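Afp2 (Serratia entomophila, PDB 6RBN) probably builds, as a myovirus-type tail sheath protein, the contractile sheath around the tube of the anti-feeding prophage, a phage-tail-like injection system. Local coordinates at residues 75-80 with 181-186; 197-202 with 231-236; 30-35 with 69-74; 100-105 with 125-130. All coordinates share one frame; numbering follows the deposited sequence.

Interaction 1: 75-80 with 181-186; sequences FMHGGG and ITQTDR
His-77 and Gln-183 meet through the edge of one flat group and the nitrogen end of the other. Gln-183 NE2 lies in the plane of the imidazole, 3.2 Å from His-77 CD2, and the amide is turned 67° against the ring, so the two do not stack. Gln-183 reaches this place because its chain runs straight out beyond CG (chi2 177°). NE2 also lies 3.5 Å from His-77 CB, while Gln-183 OE1 is turned to Gln-197 in a weak hydrogen bond. One residue earlier in helix 173-187, Thr-182 points its methyl at the loop backbone, with CG2 3.7 Å from His-77 O and 3.9 Å from Gly-79 N; its OG1 is bonded to Ala-178 O of the same helix. Arg-186 brings the edge of its guanidinium toward His-77 O, but NH1 stays at a long 4.3 Å and bonds to Asn-23 O instead. Both imidazole nitrogens are engaged outside the two segments, ND1 with Leu-73 O and NE2 with Asn-200 N. This pairing is consistent with a neutral ring protonated at ND1 and held at both nitrogens; the glutamine amide packs at its edge and the threonine methyl against the loop backbone, by van der Waals contact.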
loop_
_atom_site.group_PDB
_atom_site.type_symbol
_atom_site.label_atom_id
_atom_site.label_comp_id
_atom_site.label_asym_id
_atom_site.label_seq_id
_atom_site.Cartn_x
_atom_site.Cartn_y
_atom_site.Cartn_z
ATOM N N PHE C 75 94.983 8.625 2.522
ATOM C CA PHE C 75 94.383 8.046 1.329
ATOM C C PHE C 75 94.808 6.610 1.072
ATOM O O PHE C 75 94.155 5.923 0.282
ATOM C CB PHE C 75 94.705 8.887 0.095
ATOM C CG PHE C 75 93.989 10.201 0.055
ATOM C CD1 PHE C 75 92.631 10.249 -0.197
ATOM C CD2 PHE C 75 94.677 11.388 0.210
ATOM C CE1 PHE C 75 91.969 11.453 -0.244
ATOM C CE2 PHE C 75 94.020 12.593 0.160
ATOM C CZ PHE C 75 92.666 12.625 -0.074
ATOM N N MET C 76 95.871 6.133 1.710
ATOM C CA MET C 76 96.299 4.757 1.507
ATOM C C MET C 76 95.582 3.774 2.421
ATOM O O MET C 76 95.925 2.590 2.419
ATOM C CB MET C 76 97.812 4.633 1.690
ATOM C CG MET C 76 98.309 4.870 3.088
ATOM S SD MET C 76 100.100 4.704 3.190
ATOM C CE MET C 76 100.279 2.934 2.998
ATOM N N HIS C 77 94.602 4.230 3.194
ATOM C CA HIS C 77 93.761 3.374 4.016
ATOM C C HIS C 77 92.296 3.596 3.681
ATOM O O HIS C 77 91.442 3.679 4.564
ATOM C CB HIS C 77 94.018 3.620 5.497
ATOM C CG HIS C 77 95.412 3.292 5.916
ATOM N ND1 HIS C 77 96.432 4.217 5.881
ATOM C CD2 HIS C 77 95.964 2.137 6.350
ATOM C CE1 HIS C 77 97.551 3.646 6.286
ATOM N NE2 HIS C 77 97.294 2.385 6.574
ATOM N N GLY C 78 91.994 3.683 2.406
ATOM C CA GLY C 78 90.685 4.163 1.972
ATOM C C GLY C 78 90.639 5.690 1.955
ATOM O O GLY C 78 91.343 6.316 1.180
ATOM N N GLY C 79 89.815 6.264 2.820
ATOM C CA GLY C 79 89.773 7.701 2.959
ATOM C C GLY C 79 88.931 8.370 1.898
ATOM O O GLY C 79 89.123 8.134 0.703
ATOM N N GLY C 80 88.015 9.230 2.315
ATOM C CA GLY C 80 87.141 9.890 1.369
ATOM C C GLY C 80 87.527 11.331 1.157
ATOM O O GLY C 80 88.714 11.644 1.041
ATOM N N ILE C 181 90.681 5.297 12.483
ATOM C CA ILE C 181 89.261 5.612 12.615
ATOM C C ILE C 181 88.511 5.249 11.338
ATOM O O ILE C 181 87.375 4.761 11.389
ATOM C CB ILE C 181 89.096 7.095 13.006
ATOM C CG1 ILE C 181 89.497 7.303 14.464
ATOM C CG2 ILE C 181 87.692 7.613 12.803
ATOM C CD1 ILE C 181 89.560 8.748 14.870
ATOM N N THR C 182 89.151 5.431 10.181
ATOM C CA THR C 182 88.517 5.127 8.900
ATOM C C THR C 182 88.251 3.637 8.745
ATOM O O THR C 182 87.150 3.228 8.355
ATOM C CB THR C 182 89.402 5.611 7.758
ATOM O OG1 THR C 182 89.679 6.994 7.944
ATOM C CG2 THR C 182 88.702 5.432 6.428
ATOM N N GLN C 183 89.246 2.808 9.054
ATOM C CA GLN C 183 89.081 1.370 8.923
ATOM C C GLN C 183 88.198 0.787 10.013
ATOM O O GLN C 183 87.643 -0.300 9.826
ATOM C CB GLN C 183 90.448 0.698 8.927
ATOM C CG GLN C 183 91.260 0.976 7.686
ATOM C CD GLN C 183 92.636 0.365 7.749
ATOM O OE1 GLN C 183 93.063 -0.128 8.790
ATOM N NE2 GLN C 183 93.330 0.362 6.622
ATOM N N THR C 184 88.053 1.476 11.143
ATOM C CA THR C 184 87.150 1.007 12.184
ATOM C C THR C 184 85.702 1.341 11.851
ATOM O O THR C 184 84.814 0.500 12.027
ATOM C CB THR C 184 87.545 1.617 13.528
ATOM O OG1 THR C 184 88.910 1.295 13.807
ATOM C CG2 THR C 184 86.682 1.069 14.648
ATOM N N ASP C 185 85.449 2.552 11.342
ATOM C CA ASP C 185 84.078 2.980 11.081
ATOM C C ASP C 185 83.462 2.238 9.906
ATOM O O ASP C 185 82.237 2.098 9.841
ATOM C CB ASP C 185 84.025 4.481 10.815
ATOM C CG ASP C 185 84.379 5.300 12.031
ATOM O OD1 ASP C 185 84.277 4.773 13.155
ATOM O OD2 ASP C 185 84.732 6.483 11.867
ATOM N N ARG C 186 84.282 1.763 8.975
ATOM C CA ARG C 186 83.750 1.029 7.837
ATOM C C ARG C 186 83.378 -0.396 8.214
ATOM O O ARG C 186 82.262 -0.848 7.935
ATOM C CB ARG C 186 84.762 1.019 6.701
ATOM C CG ARG C 186 84.260 0.291 5.487
ATOM C CD ARG C 186 85.298 0.279 4.409
ATOM N NE ARG C 186 86.500 -0.455 4.794
ATOM C CZ ARG C 186 87.697 0.100 4.958
ATOM N NH1 ARG C 186 87.859 1.402 4.777
ATOM N NH2 ARG C 186 88.733 -0.649 5.306
#

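Interaction 2: 197-202 with 231-236; sequences QAVNGV and QGTVVW
Ala-198 and Val-234 bring their CA atoms closest, 4.7 Å apart. Residues 197-202 and 232-235 run 104° apart end to end, so they meet at a crossing and soon part. Thr-233 has a positive phi (43°), which bends the chain just ahead of the short strand 234-235 and turns its carbonyl toward the 197-202 loop. Methyl groups set against backbone carbonyls make up most of the contact. Ala-198 CB rests on Gly-232 O at 3.4 Å and lies 4.2 Å from Val-234 CG1, the one apolar side-chain pair. Val-234 CG1 also lies 3.4 Å from Gln-197 O. From the loop side, Val-199 CG1 sits 3.3 Å from Thr-233 O. Thr-233 answers with its own methyl: with OG1 extended away from the backbone N (chi1 179°), CG2 falls 3.2 Å from Val-202 O and 3.3 Å from Val-199 O. Beyond the crossing, Gln-231 NE2 is hydrogen-bonded to Asn-196 O, and Val-199 and Val-235 both pack on helix 173-187. Val-234 is backbone-bonded to Arg-226, which pairs strands 225-226 and 234-235 as a small antiparallel beta hairpin; the end of the hairpin loop and the start of its returning strand lie across an extended loop, within the subtilisin-like part of the sheath protein.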
loop_
_atom_site.group_PDB
_atom_site.type_symbol
_atom_site.label_atom_id
_atom_site.label_comp_id
_atom_site.label_asym_id
_atom_site.label_seq_id
_atom_site.Cartn_x
_atom_site.Cartn_y
_atom_site.Cartn_z
ATOM N N GLN C 197 92.973 -1.726 15.444
ATOM C CA GLN C 197 93.080 -1.696 13.996
ATOM C C GLN C 197 94.522 -1.407 13.605
ATOM O O GLN C 197 95.142 -0.480 14.135
ATOM C CB GLN C 197 92.146 -0.641 13.415
ATOM C CG GLN C 197 92.125 -0.627 11.918
ATOM C CD GLN C 197 91.526 -1.888 11.347
ATOM O OE1 GLN C 197 90.529 -2.397 11.851
ATOM N NE2 GLN C 197 92.136 -2.405 10.289
ATOM N N ALA C 198 95.055 -2.201 12.683
ATOM C CA ALA C 198 96.451 -2.098 12.276
ATOM C C ALA C 198 96.567 -1.111 11.123
ATOM O O ALA C 198 96.037 -1.352 10.034
ATOM C CB ALA C 198 96.994 -3.465 11.879
ATOM N N VAL C 199 97.252 -0.004 11.359
ATOM C CA VAL C 199 97.579 0.945 10.304
ATOM C C VAL C 199 98.882 0.486 9.656
ATOM O O VAL C 199 99.784 -0.032 10.319
ATOM C CB VAL C 199 97.633 2.390 10.862
ATOM C CG1 VAL C 199 98.719 2.568 11.894
ATOM C CG2 VAL C 199 97.799 3.411 9.766
ATOM N N ASN C 200 98.961 0.605 8.336
ATOM C CA ASN C 200 100.044 0.021 7.560
ATOM C C ASN C 200 100.933 1.102 6.966
ATOM O O ASN C 200 100.503 2.235 6.743
ATOM C CB ASN C 200 99.502 -0.861 6.435
ATOM C CG ASN C 200 98.886 -2.141 6.948
ATOM O OD1 ASN C 200 99.431 -2.788 7.839
ATOM N ND2 ASN C 200 97.742 -2.514 6.389
ATOM N N GLY C 201 102.183 0.732 6.709
ATOM C CA GLY C 201 103.131 1.620 6.074
ATOM C C GLY C 201 103.815 2.606 6.990
ATOM O O GLY C 201 104.688 3.346 6.526
ATOM N N VAL C 202 103.477 2.623 8.275
ATOM C CA VAL C 202 104.059 3.564 9.219
ATOM C C VAL C 202 104.512 2.772 10.438
ATOM O O VAL C 202 103.965 1.712 10.748
ATOM C CB VAL C 202 103.052 4.694 9.581
ATOM C CG1 VAL C 202 101.886 4.173 10.403
ATOM C CG2 VAL C 202 103.735 5.876 10.261
ATOM N N GLN C 231 99.339 -8.201 15.624
ATOM C CA GLN C 231 98.682 -6.959 15.224
ATOM C C GLN C 231 99.740 -5.866 15.200
ATOM O O GLN C 231 100.065 -5.277 16.230
ATOM C CB GLN C 231 97.563 -6.607 16.197
ATOM C CG GLN C 231 96.392 -7.574 16.216
ATOM C CD GLN C 231 95.628 -7.592 14.910
ATOM O OE1 GLN C 231 95.673 -8.570 14.163
ATOM N NE2 GLN C 231 94.923 -6.505 14.624
ATOM N N GLY C 232 100.283 -5.586 14.017
ATOM C CA GLY C 232 101.423 -4.694 13.921
ATOM C C GLY C 232 101.000 -3.241 13.911
ATOM O O GLY C 232 100.097 -2.853 13.161
ATOM N N THR C 233 101.694 -2.428 14.718
ATOM C CA THR C 233 101.592 -0.955 14.846
ATOM C C THR C 233 100.146 -0.432 14.871
ATOM O O THR C 233 99.659 0.227 13.957
ATOM C CB THR C 233 102.482 -0.197 13.830
ATOM O OG1 THR C 233 102.313 1.216 14.008
ATOM C CG2 THR C 233 102.307 -0.570 12.343
ATOM N N VAL C 234 99.463 -0.752 15.966
ATOM C CA VAL C 234 98.115 -0.263 16.235
ATOM C C VAL C 234 98.202 0.942 17.160
ATOM O O VAL C 234 99.259 1.218 17.728
ATOM C CB VAL C 234 97.253 -1.368 16.864
ATOM C CG1 VAL C 234 97.167 -2.557 15.941
ATOM C CG2 VAL C 234 97.831 -1.783 18.199
ATOM N N VAL C 235 97.113 1.687 17.311
ATOM C CA VAL C 235 97.059 2.658 18.399
ATOM C C VAL C 235 96.559 1.939 19.647
ATOM O O VAL C 235 95.795 0.975 19.570
ATOM C CB VAL C 235 96.195 3.887 18.044
ATOM C CG1 VAL C 235 96.736 4.575 16.807
ATOM C CG2 VAL C 235 94.762 3.519 17.832
ATOM N N TRP C 236 97.031 2.360 20.812
ATOM C CA TRP C 236 96.815 1.581 22.029
ATOM C C TRP C 236 96.273 2.516 23.102
ATOM O O TRP C 236 97.034 3.207 23.784
ATOM C CB TRP C 236 98.107 0.902 22.463
ATOM C CG TRP C 236 97.929 -0.156 23.491
ATOM C CD1 TRP C 236 98.237 -0.077 24.812
ATOM C CD2 TRP C 236 97.405 -1.467 23.279
ATOM N NE1 TRP C 236 97.938 -1.258 25.439
ATOM C CE2 TRP C 236 97.422 -2.129 24.518
ATOM C CE3 TRP C 236 96.917 -2.146 22.159
ATOM C CZ2 TRP C 236 96.974 -3.435 24.668
ATOM C CZ3 TRP C 236 96.474 -3.438 22.313
ATOM C CH2 TRP C 236 96.505 -4.072 23.558
#

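Interaction 3: 30-35 with 69-74; sequences PLFAYD and TSLSLW
Pro-30 and Phe-32 of strand 30-34 both lean on the same face of the Trp-74 indole. The proline makes a CH-pi contact: its CG stands 3.7 Å from the centroid of the six-membered ring, 19° off the normal, and its CD is 3.6 Å from Trp-74 CZ2. Phe-32 makes the aromatic contact, an offset edge-to-face pair in which its rim points at the five-membered ring, with centroids 5.5 Å apart and planes at 73°. Trp-74 presents that face because CG extends away from its backbone N (chi1 172°), carrying the indole past the end of the Phe-32 ring. Aliphatic packing completes the set. Leu-71 lies over one face of the Phe-32 ring, its CD2 3.6 Å from Phe-32 CD2, and Ser-70 CB comes within 4.0 Å of Phe-32 CD1. The serine hydroxyl is bonded to Ala-66 O, one turn back in the helix. Strand and helix run nearly antiparallel, their axes 10.2 Å apart at closest approach. Helix 66-75 thus packs on the central sheet, with Leu-71 also touching strand 82-86, while Thr-182 of helix 173-187 lies against the other face of Trp-74 and helix 90-97 packs on Leu-31 and Ala-33.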
loop_
_atom_site.group_PDB
_atom_site.type_symbol
_atom_site.label_atom_id
_atom_site.label_comp_id
_atom_site.label_asym_id
_atom_site.label_seq_id
_atom_site.Cartn_x
_atom_site.Cartn_y
_atom_site.Cartn_z
ATOM N N PRO C 30 87.437 14.348 7.681
ATOM C CA PRO C 30 88.344 15.099 8.546
ATOM C C PRO C 30 88.722 16.461 7.980
ATOM O O PRO C 30 88.565 16.750 6.795
ATOM C CB PRO C 30 89.577 14.194 8.599
ATOM C CG PRO C 30 89.595 13.593 7.265
ATOM C CD PRO C 30 88.171 13.387 6.847
ATOM N N LEU C 31 89.246 17.293 8.873
ATOM C CA LEU C 31 89.875 18.561 8.527
ATOM C C LEU C 31 91.334 18.454 8.942
ATOM O O LEU C 31 91.634 18.300 10.131
ATOM C CB LEU C 31 89.175 19.730 9.222
ATOM C CG LEU C 31 89.573 21.182 8.942
ATOM C CD1 LEU C 31 88.373 22.070 9.063
ATOM C CD2 LEU C 31 90.612 21.666 9.927
ATOM N N PHE C 32 92.240 18.536 7.974
ATOM C CA PHE C 32 93.671 18.508 8.252
ATOM C C PHE C 32 94.178 19.940 8.345
ATOM O O PHE C 32 94.244 20.648 7.338
ATOM C CB PHE C 32 94.415 17.730 7.174
ATOM C CG PHE C 32 94.159 16.260 7.209
ATOM C CD1 PHE C 32 94.871 15.443 8.066
ATOM C CD2 PHE C 32 93.198 15.694 6.397
ATOM C CE1 PHE C 32 94.636 14.087 8.100
ATOM C CE2 PHE C 32 92.963 14.339 6.425
ATOM C CZ PHE C 32 93.679 13.536 7.281
ATOM N N ALA C 33 94.535 20.363 9.551
ATOM C CA ALA C 33 95.028 21.713 9.775
ATOM C C ALA C 33 96.523 21.774 9.502
ATOM O O ALA C 33 97.284 20.939 9.998
ATOM C CB ALA C 33 94.734 22.161 11.206
ATOM N N TYR C 34 96.939 22.755 8.708
ATOM C CA TYR C 34 98.350 23.020 8.484
ATOM C C TYR C 34 98.714 24.397 9.022
ATOM O O TYR C 34 97.850 25.233 9.293
ATOM C CB TYR C 34 98.718 22.900 6.999
ATOM C CG TYR C 34 98.064 23.893 6.064
ATOM C CD1 TYR C 34 96.830 23.627 5.493
ATOM C CD2 TYR C 34 98.709 25.070 5.707
ATOM C CE1 TYR C 34 96.238 24.521 4.624
ATOM C CE2 TYR C 34 98.127 25.969 4.840
ATOM C CZ TYR C 34 96.893 25.690 4.300
ATOM O OH TYR C 34 96.310 26.585 3.435
ATOM N N ASP C 35 100.014 24.622 9.170
ATOM C CA ASP C 35 100.515 25.835 9.795
ATOM C C ASP C 35 100.418 27.012 8.831
ATOM O O ASP C 35 100.581 26.866 7.618
ATOM C CB ASP C 35 101.963 25.636 10.243
ATOM C CG ASP C 35 102.436 26.700 11.222
ATOM O OD1 ASP C 35 101.650 27.599 11.582
ATOM O OD2 ASP C 35 103.609 26.636 11.639
ATOM N N THR C 69 102.479 14.164 4.597
ATOM C CA THR C 69 102.547 12.823 5.163
ATOM C C THR C 69 101.272 12.449 5.898
ATOM O O THR C 69 101.009 11.258 6.084
ATOM C CB THR C 69 103.738 12.711 6.105
ATOM O OG1 THR C 69 103.568 13.619 7.195
ATOM C CG2 THR C 69 105.006 13.064 5.374
ATOM N N SER C 70 100.481 13.433 6.321
ATOM C CA SER C 70 99.191 13.133 6.925
ATOM C C SER C 70 98.189 12.677 5.878
ATOM O O SER C 70 97.425 11.734 6.107
ATOM C CB SER C 70 98.667 14.354 7.671
ATOM O OG SER C 70 99.527 14.693 8.740
ATOM N N LEU C 71 98.183 13.332 4.723
ATOM C CA LEU C 71 97.246 12.987 3.665
ATOM C C LEU C 71 97.662 11.745 2.899
ATOM O O LEU C 71 96.797 10.975 2.479
ATOM C CB LEU C 71 97.093 14.169 2.719
ATOM C CG LEU C 71 96.268 15.256 3.387
ATOM C CD1 LEU C 71 96.362 16.522 2.633
ATOM C CD2 LEU C 71 94.858 14.784 3.373
ATOM N N SER C 72 98.963 11.533 2.704
ATOM C CA SER C 72 99.418 10.315 2.043
ATOM C C SER C 72 99.140 9.082 2.891
ATOM O O SER C 72 98.905 8.001 2.348
ATOM C CB SER C 72 100.907 10.414 1.724
ATOM O OG SER C 72 101.670 10.454 2.912
ATOM N N LEU C 73 99.147 9.233 4.214
ATOM C CA LEU C 73 98.759 8.159 5.115
ATOM C C LEU C 73 97.245 8.059 5.244
ATOM O O LEU C 73 96.735 6.998 5.612
ATOM C CB LEU C 73 99.432 8.394 6.473
ATOM C CG LEU C 73 99.649 7.343 7.565
ATOM C CD1 LEU C 73 98.445 7.132 8.440
ATOM C CD2 LEU C 73 100.091 6.034 6.937
ATOM N N TRP C 74 96.522 9.135 4.926
ATOM C CA TRP C 74 95.063 9.101 4.912
ATOM C C TRP C 74 94.531 8.300 3.735
ATOM O O TRP C 74 93.701 7.401 3.907
ATOM C CB TRP C 74 94.503 10.524 4.866
ATOM C CG TRP C 74 93.020 10.576 4.666
ATOM C CD1 TRP C 74 92.361 10.853 3.506
ATOM C CD2 TRP C 74 92.011 10.342 5.649
ATOM N NE1 TRP C 74 91.007 10.803 3.705
ATOM C CE2 TRP C 74 90.766 10.493 5.014
ATOM C CE3 TRP C 74 92.040 10.021 7.007
ATOM C CZ2 TRP C 74 89.564 10.327 5.686
ATOM C CZ3 TRP C 74 90.850 9.873 7.672
ATOM C CH2 TRP C 74 89.628 10.020 7.014
#

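Interaction 4: 100-105 with 125-130; sequences ITLIVA and RIFGLF
Four backbone hydrogen bonds zip Thr-101 to Ala-105 onto Phe-127 to Leu-129 in parallel register. Phe-127 N gives to Thr-101 O at 3.0 Å and Leu-129 N to Ile-103 O at 2.8 Å; in return Ile-103 N reaches Phe-127 O at 3.0 Å and Ala-105 N reaches Leu-129 O at 3.0 Å. CA-H...O contacts supplement the ladder, among them Leu-102 CA to Phe-127 O at 3.4 Å. Apolar side chains pack on both faces. On one, Leu-129 CD1 lies 3.8 Å from Val-104 CG2 and also meets Leu-102 CD2, which in turn sits at the edge of the Phe-127 ring; this face turns to helix 173-187 through Val-104 and Leu-129. On the other, Ile-103 CD1 touches Ile-126 CD1 at 3.7 Å, and Ile-126 packs on helix 112-122, the helix of the beta-alpha-beta crossover joining the two strands. The chemistry is thus that of a buried sheet interior: amides and carbonyls pair across the strands, branched aliphatic side chains pack toward the helices, and the one charged side chain, Arg-125, sits at the start of segment 125-130, just ahead of strand 127-129, where it forms salt bridges with Glu-260 of its own chain and with Glu-14 of the Afp3 chain.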
loop_
_atom_site.group_PDB
_atom_site.type_symbol
_atom_site.label_atom_id
_atom_site.label_comp_id
_atom_site.label_asym_id
_atom_site.label_seq_id
_atom_site.Cartn_x
_atom_site.Cartn_y
_atom_site.Cartn_z
ATOM N N ILE C 100 82.074 18.134 8.239
ATOM C CA ILE C 100 83.285 17.788 8.965
ATOM C C ILE C 100 82.915 17.078 10.258
ATOM O O ILE C 100 82.076 17.558 11.027
ATOM C CB ILE C 100 84.107 19.052 9.242
ATOM C CG1 ILE C 100 84.451 19.724 7.923
ATOM C CG2 ILE C 100 85.368 18.728 10.001
ATOM C CD1 ILE C 100 84.950 21.110 8.072
ATOM N N THR C 101 83.542 15.931 10.498
ATOM C CA THR C 101 83.388 15.189 11.740
ATOM C C THR C 101 84.663 15.139 12.566
ATOM O O THR C 101 84.593 14.988 13.785
ATOM C CB THR C 101 82.923 13.762 11.446
ATOM O OG1 THR C 101 83.904 13.096 10.647
ATOM C CG2 THR C 101 81.609 13.777 10.699
ATOM N N LEU C 102 85.824 15.262 11.932
ATOM C CA LEU C 102 87.110 15.194 12.608
ATOM C C LEU C 102 87.913 16.459 12.352
ATOM O O LEU C 102 87.909 16.994 11.241
ATOM C CB LEU C 102 87.910 13.982 12.132
ATOM C CG LEU C 102 87.425 12.598 12.540
ATOM C CD1 LEU C 102 88.187 11.550 11.769
ATOM C CD2 LEU C 102 87.641 12.416 14.025
ATOM N N ILE C 103 88.603 16.934 13.382
ATOM C CA ILE C 103 89.611 17.979 13.240
ATOM C C ILE C 103 90.952 17.342 13.565
ATOM O O ILE C 103 91.222 16.989 14.719
ATOM C CB ILE C 103 89.331 19.189 14.137
ATOM C CG1 ILE C 103 88.049 19.886 13.696
ATOM C CG2 ILE C 103 90.491 20.164 14.093
ATOM C CD1 ILE C 103 87.614 20.982 14.624
ATOM N N VAL C 104 91.788 17.187 12.551
ATOM C CA VAL C 104 93.042 16.459 12.665
ATOM C C VAL C 104 94.161 17.493 12.665
ATOM O O VAL C 104 94.494 18.065 11.624
ATOM C CB VAL C 104 93.208 15.442 11.533
ATOM C CG1 VAL C 104 94.531 14.739 11.648
ATOM C CG2 VAL C 104 92.075 14.441 11.559
ATOM N N ALA C 105 94.736 17.744 13.838
ATOM C CA ALA C 105 95.866 18.658 13.973
ATOM C C ALA C 105 97.101 17.964 13.418
ATOM O O ALA C 105 97.741 17.159 14.091
ATOM C CB ALA C 105 96.061 19.067 15.425
ATOM N N ARG C 125 79.628 19.365 16.921
ATOM C CA ARG C 125 79.595 17.892 16.927
ATOM C C ARG C 125 80.833 17.274 16.281
ATOM O O ARG C 125 80.741 16.305 15.525
ATOM C CB ARG C 125 78.336 17.354 16.245
ATOM C CG ARG C 125 77.020 17.874 16.771
ATOM C CD ARG C 125 76.752 17.457 18.190
ATOM N NE ARG C 125 77.136 18.469 19.164
ATOM C CZ ARG C 125 77.186 18.249 20.471
ATOM N NH1 ARG C 125 76.880 17.055 20.944
ATOM N NH2 ARG C 125 77.538 19.217 21.302
ATOM N N ILE C 126 81.997 17.843 16.561
ATOM C CA ILE C 126 83.235 17.384 15.975
ATOM C C ILE C 126 84.053 16.647 17.029
ATOM O O ILE C 126 83.728 16.645 18.211
ATOM C CB ILE C 126 84.017 18.552 15.321
ATOM C CG1 ILE C 126 83.993 19.802 16.207
ATOM C CG2 ILE C 126 83.449 18.865 13.956
ATOM C CD1 ILE C 126 85.108 19.926 17.203
ATOM N N PHE C 127 85.127 15.997 16.591
ATOM C CA PHE C 127 86.043 15.307 17.489
ATOM C C PHE C 127 87.463 15.635 17.061
ATOM O O PHE C 127 87.825 15.432 15.901
ATOM C CB PHE C 127 85.812 13.796 17.467
ATOM C CG PHE C 127 86.581 13.053 18.515
ATOM C CD1 PHE C 127 86.141 13.038 19.828
ATOM C CD2 PHE C 127 87.745 12.378 18.198
ATOM C CE1 PHE C 127 86.840 12.361 20.798
ATOM C CE2 PHE C 127 88.451 11.701 19.168
ATOM C CZ PHE C 127 87.997 11.696 20.469
ATOM N N GLY C 128 88.261 16.144 17.993
ATOM C CA GLY C 128 89.606 16.578 17.678
ATOM C C GLY C 128 90.651 15.503 17.920
ATOM O O GLY C 128 90.540 14.696 18.831
ATOM N N LEU C 129 91.681 15.513 17.078
ATOM C CA LEU C 129 92.784 14.560 17.161
ATOM C C LEU C 129 94.070 15.374 17.258
ATOM O O LEU C 129 94.551 15.903 16.253
ATOM C CB LEU C 129 92.793 13.633 15.953
ATOM C CG LEU C 129 91.556 12.755 15.778
ATOM C CD1 LEU C 129 91.633 11.982 14.482
ATOM C CD2 LEU C 129 91.389 11.819 16.953
ATOM N N PHE C 130 94.618 15.485 18.461
ATOM C CA PHE C 130 95.735 16.380 18.729
ATOM C C PHE C 130 97.048 15.605 18.594
ATOM O O PHE C 130 97.077 14.529 17.996
ATOM C CB PHE C 130 95.531 17.045 20.088
ATOM C CG PHE C 130 94.227 17.770 20.192
ATOM C CD1 PHE C 130 93.991 18.895 19.429
ATOM C CD2 PHE C 130 93.244 17.337 21.061
ATOM C CE1 PHE C 130 92.796 19.566 19.515
ATOM C CE2 PHE C 130 92.048 18.010 21.156
ATOM C CZ PHE C 130 91.825 19.124 20.380
#

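How the interactions relate
Along the chain interaction 3 closes first, interaction 1 opens directly after it, interaction 4 is nested inside the loop that interaction 1 closes, and interaction 2 follows. Interactions 3 and 4 have centres about 12 Å apart and share the central mixed sheet, where strands 30-34 and 102-105 are neighbours: Leu-31 O lies 2.7 Å from Val-104 N. Helix 173-187 ties the set together, supplying one side of interaction 1 and packing on residues of the other three. Interactions 2 and 4 do not touch, their centres about 20 Å apart. Together the contacts join sheet, flanking helices and the loop and hairpin of interaction 2 into one folded unit of the sheath subunit.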